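Local coordinates for prefoldin beta subunit 1 (Thermococcus sp., PDB 2ZQM), which probably serves as an ATP-independent molecular chaperone that stabilises a range of proteins during de novo folding in archaea, at residues A[13-18]-A[101-106]; A[49-54]-A[66-71]. All coordinates share one frame; numbering follows the deposited sequence.

The two contacts illustrate how a long helical hairpin is held at its two ends by different means. Along the chain the order is 13-18, 49-54, 66-71, 101-106, with contact 2 falling wholly between the two halves of contact 1. Contact 1 pairs helix 6-47 with helix 68-111; contact 2 shares the second of these helices, using its first turn, and joins it to the loop that leads from helix 6-47 to strand 55-59. Their centres lie 52 Å apart, on opposite sides of the chain's centre, and their nearest atoms about 37 Å. Contact 1 thus packs the two helices together near the chain termini, and contact 2 ties together the base of the beta hairpin.

Contact 1: residues A[13-18]-A[101-106]; sequences GQLESY and KELTAQ
Gln-14, Leu-15 and Tyr-18, together with Met-11 one turn earlier, receive Leu-103 in a knobs-into-holes arrangement, the hallmark of the antiparallel coiled coil from which prefoldin subunits are built. The two helices run nearly antiparallel, at 159° between their directions, with local axes 10.2 Å apart. Gln-14 supplies one wall of the hole: its CB lies 4.1 Å from Leu-103 CD2, while the chain then bends at its second torsion and carries the amide away from the partner helix and over Tyr-18, NE2 standing 3.3 Å above one face of the ring near its rim. Leu-15 comes next and faces Leu-103 directly. The Leu-103 methyl CD2 lies only 3.6 Å from Leu-15 N, so this knob reaches down to the backbone itself. The rest of Leu-15 slants across both partners. With CG turned opposite its own backbone N (chi1 -176°), the side chain brings CD1 to 3.4 Å from Thr-104 OG1, a hydroxyl whose hydrogen bond is made within its own helix, to Leu-100 O. One turn on, Tyr-18 presents a ring edge rather than a face: Leu-103 CD2 sits close to the ring plane, and the two side chains cross at about a right angle. Leu-15 and Tyr-18 both pack on Leu-100 as well, and the ring also touches Leu-96 and Lys-99. Van der Waals contact carries the grip, although backbone atoms and the Thr-104 hydroxyl take part in it; most of the close contacts converge on Leu-103 CD2, which meets Tyr-18 CD2 at 3.9 Å.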
ATOM      1  N   GLY A  13      -1.879  32.644   0.913  1.00 17.26           N
ATOM      2  CA  GLY A  13      -2.392  31.468   0.230  1.00 15.04           C
ATOM      3  C   GLY A  13      -1.279  30.796  -0.547  1.00 16.90           C
ATOM      4  O   GLY A  13      -1.153  29.576  -0.522  1.00 15.22           O
ATOM      5  N   GLN A  14      -0.454  31.587  -1.228  1.00 13.44           N
ATOM      6  CA  GLN A  14       0.640  31.014  -2.006  1.00 13.20           C
ATOM      7  C   GLN A  14       1.659  30.379  -1.069  1.00 14.97           C
ATOM      8  O   GLN A  14       2.251  29.356  -1.403  1.00 14.78           O
ATOM      9  CB  GLN A  14       1.297  32.090  -2.885  1.00 15.98           C
ATOM     10  CG  GLN A  14       2.428  31.574  -3.809  1.00 23.09           C
ATOM     11  CD  GLN A  14       1.970  30.487  -4.789  1.00 23.61           C
ATOM     12  OE1 GLN A  14       0.884  30.573  -5.362  1.00 27.56           O
ATOM     13  NE2 GLN A  14       2.810  29.469  -4.993  1.00 20.96           N
ATOM     14  N   LEU A  15       1.847  30.966   0.114  1.00 15.31           N
ATOM     15  CA  LEU A  15       2.803  30.424   1.077  1.00 15.37           C
ATOM     16  C   LEU A  15       2.356  29.006   1.436  1.00 19.88           C
ATOM     17  O   LEU A  15       3.162  28.079   1.482  1.00 19.48           O
ATOM     18  CB  LEU A  15       2.869  31.308   2.327  1.00 16.51           C
ATOM     19  CG  LEU A  15       3.892  30.928   3.403  1.00 17.80           C
ATOM     20  CD1 LEU A  15       5.282  31.370   2.986  1.00 14.71           C
ATOM     21  CD2 LEU A  15       3.519  31.609   4.709  1.00 19.96           C
ATOM     22  N   GLU A  16       1.059  28.832   1.669  1.00 17.54           N
ATOM     23  CA  GLU A  16       0.531  27.510   1.988  1.00 15.55           C
ATOM     24  C   GLU A  16       0.679  26.553   0.794  1.00 18.13           C
ATOM     25  O   GLU A  16       0.919  25.363   0.981  1.00 17.81           O
ATOM     26  CB  GLU A  16      -0.942  27.618   2.389  1.00 16.55           C
ATOM     27  CG  GLU A  16      -1.616  26.273   2.612  1.00 29.10           C
ATOM     28  CD  GLU A  16      -3.031  26.415   3.142  0.40 27.25           C
ATOM     29  OE1 GLU A  16      -3.187  26.764   4.330  0.40 29.02           O
ATOM     30  OE2 GLU A  16      -3.985  26.188   2.368  0.40 29.13           O
ATOM     31  N   SER A  17       0.519  27.061  -0.430  1.00 16.52           N
ATOM     32  CA  SER A  17       0.674  26.211  -1.612  1.00 16.96           C
ATOM     33  C   SER A  17       2.121  25.727  -1.703  1.00 17.92           C
ATOM     34  O   SER A  17       2.377  24.561  -2.016  1.00 17.22           O
ATOM     35  CB  SER A  17       0.295  26.981  -2.884  1.00 14.47           C
ATOM     36  OG  SER A  17      -1.086  27.341  -2.862  1.00 17.46           O
ATOM     37  N   TYR A  18       3.067  26.622  -1.440  1.00 15.24           N
ATOM     38  CA  TYR A  18       4.479  26.252  -1.467  1.00 15.83           C
ATOM     39  C   TYR A  18       4.781  25.221  -0.382  1.00 16.59           C
ATOM     40  O   TYR A  18       5.581  24.308  -0.582  1.00 15.54           O
ATOM     41  CB  TYR A  18       5.370  27.470  -1.217  1.00 15.22           C
ATOM     42  CG  TYR A  18       5.564  28.400  -2.405  1.00 17.20           C
ATOM     43  CD1 TYR A  18       5.709  27.896  -3.707  1.00 17.34           C
ATOM     44  CD2 TYR A  18       5.720  29.774  -2.208  1.00 19.23           C
ATOM     45  CE1 TYR A  18       6.016  28.748  -4.779  1.00 16.81           C
ATOM     46  CE2 TYR A  18       6.029  30.627  -3.267  1.00 18.90           C
ATOM     47  CZ  TYR A  18       6.178  30.114  -4.544  1.00 19.99           C
ATOM     48  OH  TYR A  18       6.507  30.977  -5.570  1.00 20.92           O
ATOM     49  N   LYS A 101      11.168  31.404   2.263  1.00 22.70           N
ATOM     50  CA  LYS A 101      11.886  32.398   3.063  1.00 23.84           C
ATOM     51  C   LYS A 101      11.561  33.804   2.556  1.00 21.66           C
ATOM     52  O   LYS A 101      11.198  34.698   3.324  1.00 24.01           O
ATOM     53  CB  LYS A 101      13.396  32.152   2.959  1.00 28.13           C
ATOM     54  CG  LYS A 101      14.266  33.219   3.615  1.00 34.80           C
ATOM     55  CD  LYS A 101      15.753  32.874   3.475  1.00 40.98           C
ATOM     56  CE  LYS A 101      16.648  33.968   4.054  1.00 46.56           C
ATOM     57  NZ  LYS A 101      18.109  33.663   3.936  1.00 48.28           N
ATOM     58  N   GLU A 102      11.696  33.995   1.253  1.00 19.51           N
ATOM     59  CA  GLU A 102      11.426  35.288   0.660  1.00 22.80           C
ATOM     60  C   GLU A 102       9.964  35.714   0.773  1.00 24.45           C
ATOM     61  O   GLU A 102       9.673  36.879   1.042  1.00 23.08           O
ATOM     62  CB  GLU A 102      11.867  35.283  -0.798  1.00 29.26           C
ATOM     63  CG  GLU A 102      13.383  35.247  -0.955  1.00 35.21           C
ATOM     64  CD  GLU A 102      13.816  35.165  -2.402  1.00 45.77           C
ATOM     65  OE1 GLU A 102      13.010  35.544  -3.283  1.00 46.88           O
ATOM     66  OE2 GLU A 102      14.963  34.732  -2.658  1.00 47.38           O
ATOM     67  N   LEU A 103       9.034  34.787   0.584  1.00 20.42           N
ATOM     68  CA  LEU A 103       7.629  35.161   0.679  1.00 15.58           C
ATOM     69  C   LEU A 103       7.242  35.446   2.133  1.00 16.17           C
ATOM     70  O   LEU A 103       6.429  36.329   2.408  1.00 16.41           O
ATOM     71  CB  LEU A 103       6.736  34.060   0.087  1.00 18.16           C
ATOM     72  CG  LEU A 103       5.232  34.355   0.014  1.00 17.44           C
ATOM     73  CD1 LEU A 103       4.960  35.665  -0.720  1.00 17.63           C
ATOM     74  CD2 LEU A 103       4.541  33.190  -0.697  1.00 18.85           C
ATOM     75  N   THR A 104       7.821  34.707   3.070  1.00 19.08           N
ATOM     76  CA  THR A 104       7.524  34.943   4.477  1.00 19.55           C
ATOM     77  C   THR A 104       7.998  36.346   4.861  1.00 20.48           C
ATOM     78  O   THR A 104       7.326  37.060   5.605  1.00 23.90           O
ATOM     79  CB  THR A 104       8.224  33.909   5.375  1.00 26.23           C
ATOM     80  OG1 THR A 104       7.669  32.612   5.124  1.00 22.89           O
ATOM     81  CG2 THR A 104       8.024  34.256   6.852  1.00 28.32           C
ATOM     82  N   ALA A 105       9.153  36.740   4.338  1.00 21.14           N
ATOM     83  CA  ALA A 105       9.711  38.054   4.631  1.00 20.09           C
ATOM     84  C   ALA A 105       8.836  39.158   4.047  1.00 21.86           C
ATOM     85  O   ALA A 105       8.641  40.201   4.676  1.00 21.97           O
ATOM     86  CB  ALA A 105      11.116  38.154   4.082  1.00 20.10           C
ATOM     87  N   GLN A 106       8.297  38.930   2.852  1.00 19.49           N
ATOM     88  CA  GLN A 106       7.446  39.933   2.219  1.00 23.22           C
ATOM     89  C   GLN A 106       6.154  40.117   3.004  1.00 20.50           C
ATOM     90  O   GLN A 106       5.677  41.238   3.178  1.00 17.91           O
ATOM     91  CB  GLN A 106       7.117  39.540   0.783  1.00 24.60           C
ATOM     92  CG  GLN A 106       8.333  39.300  -0.076  1.00 35.58           C
ATOM     93  CD  GLN A 106       7.972  38.801  -1.458  1.00 42.42           C
ATOM     94  OE1 GLN A 106       8.741  38.072  -2.081  1.00 51.14           O
ATOM     95  NE2 GLN A 106       6.802  39.197  -1.951  1.00 46.16           N
TER

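Contact 2: residues A[49-54]-A[66-71]; sequences LPDDAV and TTKDKA. With GOL (glycerol), chain F.
The carboxylates of Asp-51 and Asp-69 meet obliquely, their planes 54° apart, with OD1 of Asp-51 and OD1 of Asp-69 3.7 Å from each other; between like charges this is probably unfavourable, and the nearby ammonium of Lys-68 may ease it. Asp-51 belongs to a type I beta turn, Pro-50 to Ala-53, which here faces the N-capped start of helix 68-111 at the base of the prefoldin beta hairpin. Lys-68 bridges the two. With CG opposite the backbone N (chi1 177°) and every later torsion extended, its chain runs alongside the turn, CD passing 3.9 Å from Asp-51 CA. At its end NZ donates to Leu-49 O at 2.6 Å, approaching at a C=O...N angle of 157°, and gives a second bond to Glu-47 O. A methionine in its place would probably leave the carbonyls of Leu-49 and Glu-47 without this shared donor and the turn less firmly tied to the helix. At the other end of the same residue, a water accepts from Lys-68 N at 2.9 Å and donates to the carbonyl oxygens of Asp-51 and Ala-53, stitching backbone to backbone. A glycerol, probably from crystallisation, bridges the two segments as well, its O3 donating to Asp-52 O and its O1 to Thr-66 O. Leu-49 also packs against Val-64 of the second subunit. The helix start itself is fixed by Thr-67, whose OG1 accepts from Lys-70 N at 3.2 Å.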
ATOM      1  N   LEU A  49      31.671 -10.460  -0.554  1.00 17.74           N
ATOM      2  CA  LEU A  49      31.719 -11.867  -0.958  1.00 20.45           C
ATOM      3  C   LEU A  49      33.021 -12.261  -1.662  1.00 26.28           C
ATOM      4  O   LEU A  49      33.678 -11.422  -2.287  1.00 23.50           O
ATOM      5  CB  LEU A  49      30.573 -12.179  -1.919  1.00 23.69           C
ATOM      6  CG  LEU A  49      29.139 -11.965  -1.440  1.00 23.05           C
ATOM      7  CD1 LEU A  49      28.197 -12.212  -2.594  1.00 26.80           C
ATOM      8  CD2 LEU A  49      28.836 -12.897  -0.286  1.00 26.23           C
ATOM      9  N   PRO A  50      33.410 -13.549  -1.574  1.00 23.01           N
ATOM     10  CA  PRO A  50      34.641 -13.953  -2.254  1.00 24.58           C
ATOM     11  C   PRO A  50      34.361 -13.831  -3.748  1.00 28.65           C
ATOM     12  O   PRO A  50      33.222 -14.021  -4.181  1.00 26.85           O
ATOM     13  CB  PRO A  50      34.846 -15.397  -1.785  1.00 26.04           C
ATOM     14  CG  PRO A  50      33.475 -15.864  -1.444  1.00 29.08           C
ATOM     15  CD  PRO A  50      32.864 -14.658  -0.772  1.00 27.87           C
ATOM     16  N   ASP A  51      35.386 -13.502  -4.528  1.00 28.61           N
ATOM     17  CA  ASP A  51      35.225 -13.311  -5.971  1.00 34.45           C
ATOM     18  C   ASP A  51      34.551 -14.461  -6.723  1.00 32.09           C
ATOM     19  O   ASP A  51      33.905 -14.245  -7.753  1.00 34.27           O
ATOM     20  CB  ASP A  51      36.584 -13.007  -6.614  1.00 42.26           C
ATOM     21  CG  ASP A  51      36.468 -12.633  -8.092  1.00 52.28           C
ATOM     22  OD1 ASP A  51      35.753 -11.656  -8.414  1.00 54.72           O
ATOM     23  OD2 ASP A  51      37.096 -13.313  -8.931  1.00 56.55           O
ATOM     24  N   ASP A  52      34.682 -15.674  -6.204  1.00 31.20           N
ATOM     25  CA  ASP A  52      34.099 -16.846  -6.852  1.00 32.39           C
ATOM     26  C   ASP A  52      32.757 -17.247  -6.243  1.00 32.05           C
ATOM     27  O   ASP A  52      32.241 -18.330  -6.518  1.00 27.63           O
ATOM     28  CB  ASP A  52      35.077 -18.027  -6.755  1.00 40.39           C
ATOM     29  CG  ASP A  52      35.241 -18.543  -5.329  1.00 45.42           C
ATOM     30  OD1 ASP A  52      35.378 -17.722  -4.397  1.00 47.61           O
ATOM     31  OD2 ASP A  52      35.245 -19.778  -5.138  1.00 55.86           O
ATOM     32  N   ALA A  53      32.195 -16.378  -5.413  1.00 25.43           N
ATOM     33  CA  ALA A  53      30.919 -16.673  -4.773  1.00 30.41           C
ATOM     34  C   ALA A  53      29.848 -16.874  -5.825  1.00 28.52           C
ATOM     35  O   ALA A  53      29.858 -16.207  -6.852  1.00 27.17           O
ATOM     36  CB  ALA A  53      30.521 -15.534  -3.854  1.00 30.70           C
ATOM     37  N   VAL A  54      28.936 -17.805  -5.578  1.00 31.06           N
ATOM     38  CA  VAL A  54      27.834 -18.044  -6.505  1.00 30.49           C
ATOM     39  C   VAL A  54      26.766 -16.959  -6.294  1.00 30.82           C
ATOM     40  O   VAL A  54      26.374 -16.676  -5.158  1.00 33.35           O
ATOM     41  CB  VAL A  54      27.204 -19.441  -6.272  1.00 40.15           C
ATOM     42  CG1 VAL A  54      26.653 -19.541  -4.857  1.00 40.24           C
ATOM     43  CG2 VAL A  54      26.112 -19.693  -7.298  1.00 42.42           C
ATOM     44  N   THR A  66      24.138 -15.165 -12.222  1.00 18.25           N
ATOM     45  CA  THR A  66      24.917 -13.999 -12.627  1.00 16.78           C
ATOM     46  C   THR A  66      26.275 -14.202 -11.973  1.00 20.66           C
ATOM     47  O   THR A  66      26.629 -15.344 -11.679  1.00 18.27           O
ATOM     48  CB  THR A  66      24.263 -12.662 -12.181  1.00 19.76           C
ATOM     49  OG1 THR A  66      25.064 -11.571 -12.652  1.00 20.48           O
ATOM     50  CG2 THR A  66      24.127 -12.571 -10.673  1.00 14.17           C
ATOM     51  N   THR A  67      27.056 -13.138 -11.772  1.00 17.53           N
ATOM     52  CA  THR A  67      28.350 -13.277 -11.111  1.00 18.26           C
ATOM     53  C   THR A  67      28.521 -12.132 -10.134  1.00 17.33           C
ATOM     54  O   THR A  67      27.766 -11.159 -10.174  1.00 14.91           O
ATOM     55  CB  THR A  67      29.565 -13.215 -12.089  1.00 25.38           C
ATOM     56  OG1 THR A  67      29.667 -11.891 -12.634  1.00 19.51           O
ATOM     57  CG2 THR A  67      29.427 -14.243 -13.217  1.00 23.45           C
ATOM     58  N   LYS A  68      29.513 -12.240  -9.256  1.00 13.36           N
ATOM     59  CA  LYS A  68      29.747 -11.177  -8.303  1.00 15.01           C
ATOM     60  C   LYS A  68      30.018  -9.859  -9.009  1.00 17.29           C
ATOM     61  O   LYS A  68      29.400  -8.845  -8.683  1.00 14.03           O
ATOM     62  CB  LYS A  68      30.923 -11.493  -7.384  1.00 16.30           C
ATOM     63  CG  LYS A  68      31.236 -10.348  -6.430  1.00 20.18           C
ATOM     64  CD  LYS A  68      32.479 -10.608  -5.581  1.00 21.54           C
ATOM     65  CE  LYS A  68      32.802  -9.398  -4.715  1.00 22.37           C
ATOM     66  NZ  LYS A  68      34.088  -9.531  -3.965  1.00 20.03           N
ATOM     67  N   ASP A  69      30.931  -9.868  -9.980  1.00 18.06           N
ATOM     68  CA  ASP A  69      31.265  -8.626 -10.690  1.00 20.98           C
ATOM     69  C   ASP A  69      30.082  -7.991 -11.411  1.00 18.80           C
ATOM     70  O   ASP A  69      29.934  -6.768 -11.422  1.00 18.54           O
ATOM     71  CB  ASP A  69      32.417  -8.863 -11.680  1.00 20.28           C
ATOM     72  CG  ASP A  69      33.776  -8.833 -11.004  1.00 27.76           C
ATOM     73  OD1 ASP A  69      33.826  -8.844  -9.753  1.00 24.73           O
ATOM     74  OD2 ASP A  69      34.792  -8.806 -11.726  1.00 29.59           O
ATOM     75  N   LYS A  70      29.229  -8.806 -12.013  1.00 13.63           N
ATOM     76  CA  LYS A  70      28.082  -8.249 -12.710  1.00 10.66           C
ATOM     77  C   LYS A  70      27.061  -7.641 -11.749  1.00 13.99           C
ATOM     78  O   LYS A  70      26.475  -6.588 -12.022  1.00 15.42           O
ATOM     79  CB  LYS A  70      27.438  -9.328 -13.571  1.00 20.46           C
ATOM     80  CG  LYS A  70      28.345  -9.787 -14.693  1.00 24.58           C
ATOM     81  CD  LYS A  70      27.789 -11.024 -15.387  1.00 30.18           C
ATOM     82  CE  LYS A  70      28.714 -11.487 -16.501  1.00 33.91           C
ATOM     83  NZ  LYS A  70      28.308 -12.820 -17.033  1.00 41.07           N
ATOM     84  N   ALA A  71      26.839  -8.295 -10.618  1.00 15.69           N
ATOM     85  CA  ALA A  71      25.881  -7.775  -9.649  1.00 13.06           C
ATOM     86  C   ALA A  71      26.386  -6.464  -9.052  1.00 12.73           C
ATOM     87  O   ALA A  71      25.612  -5.530  -8.825  1.00 12.41           O
ATOM     88  CB  ALA A  71      25.651  -8.800  -8.558  1.00 11.83           C
TER
HETATM   89  C1  GOL F 308      28.646 -16.709  -9.643  1.00 54.88           C
HETATM   90  O1  GOL F 308      27.565 -17.398 -10.274  1.00 45.10           O
HETATM   91  C2  GOL F 308      30.004 -17.216 -10.153  1.00 55.59           C
HETATM   92  O2  GOL F 308      30.015 -17.319 -11.583  1.00 61.59           O
HETATM   93  C3  GOL F 308      30.348 -18.557  -9.493  1.00 59.05           C
HETATM   94  O3  GOL F 308      31.764 -18.763  -9.526  1.00 59.88           O
HETATM   95  O   HOH W   1      30.925 -14.648  -8.593  1.00 25.26           O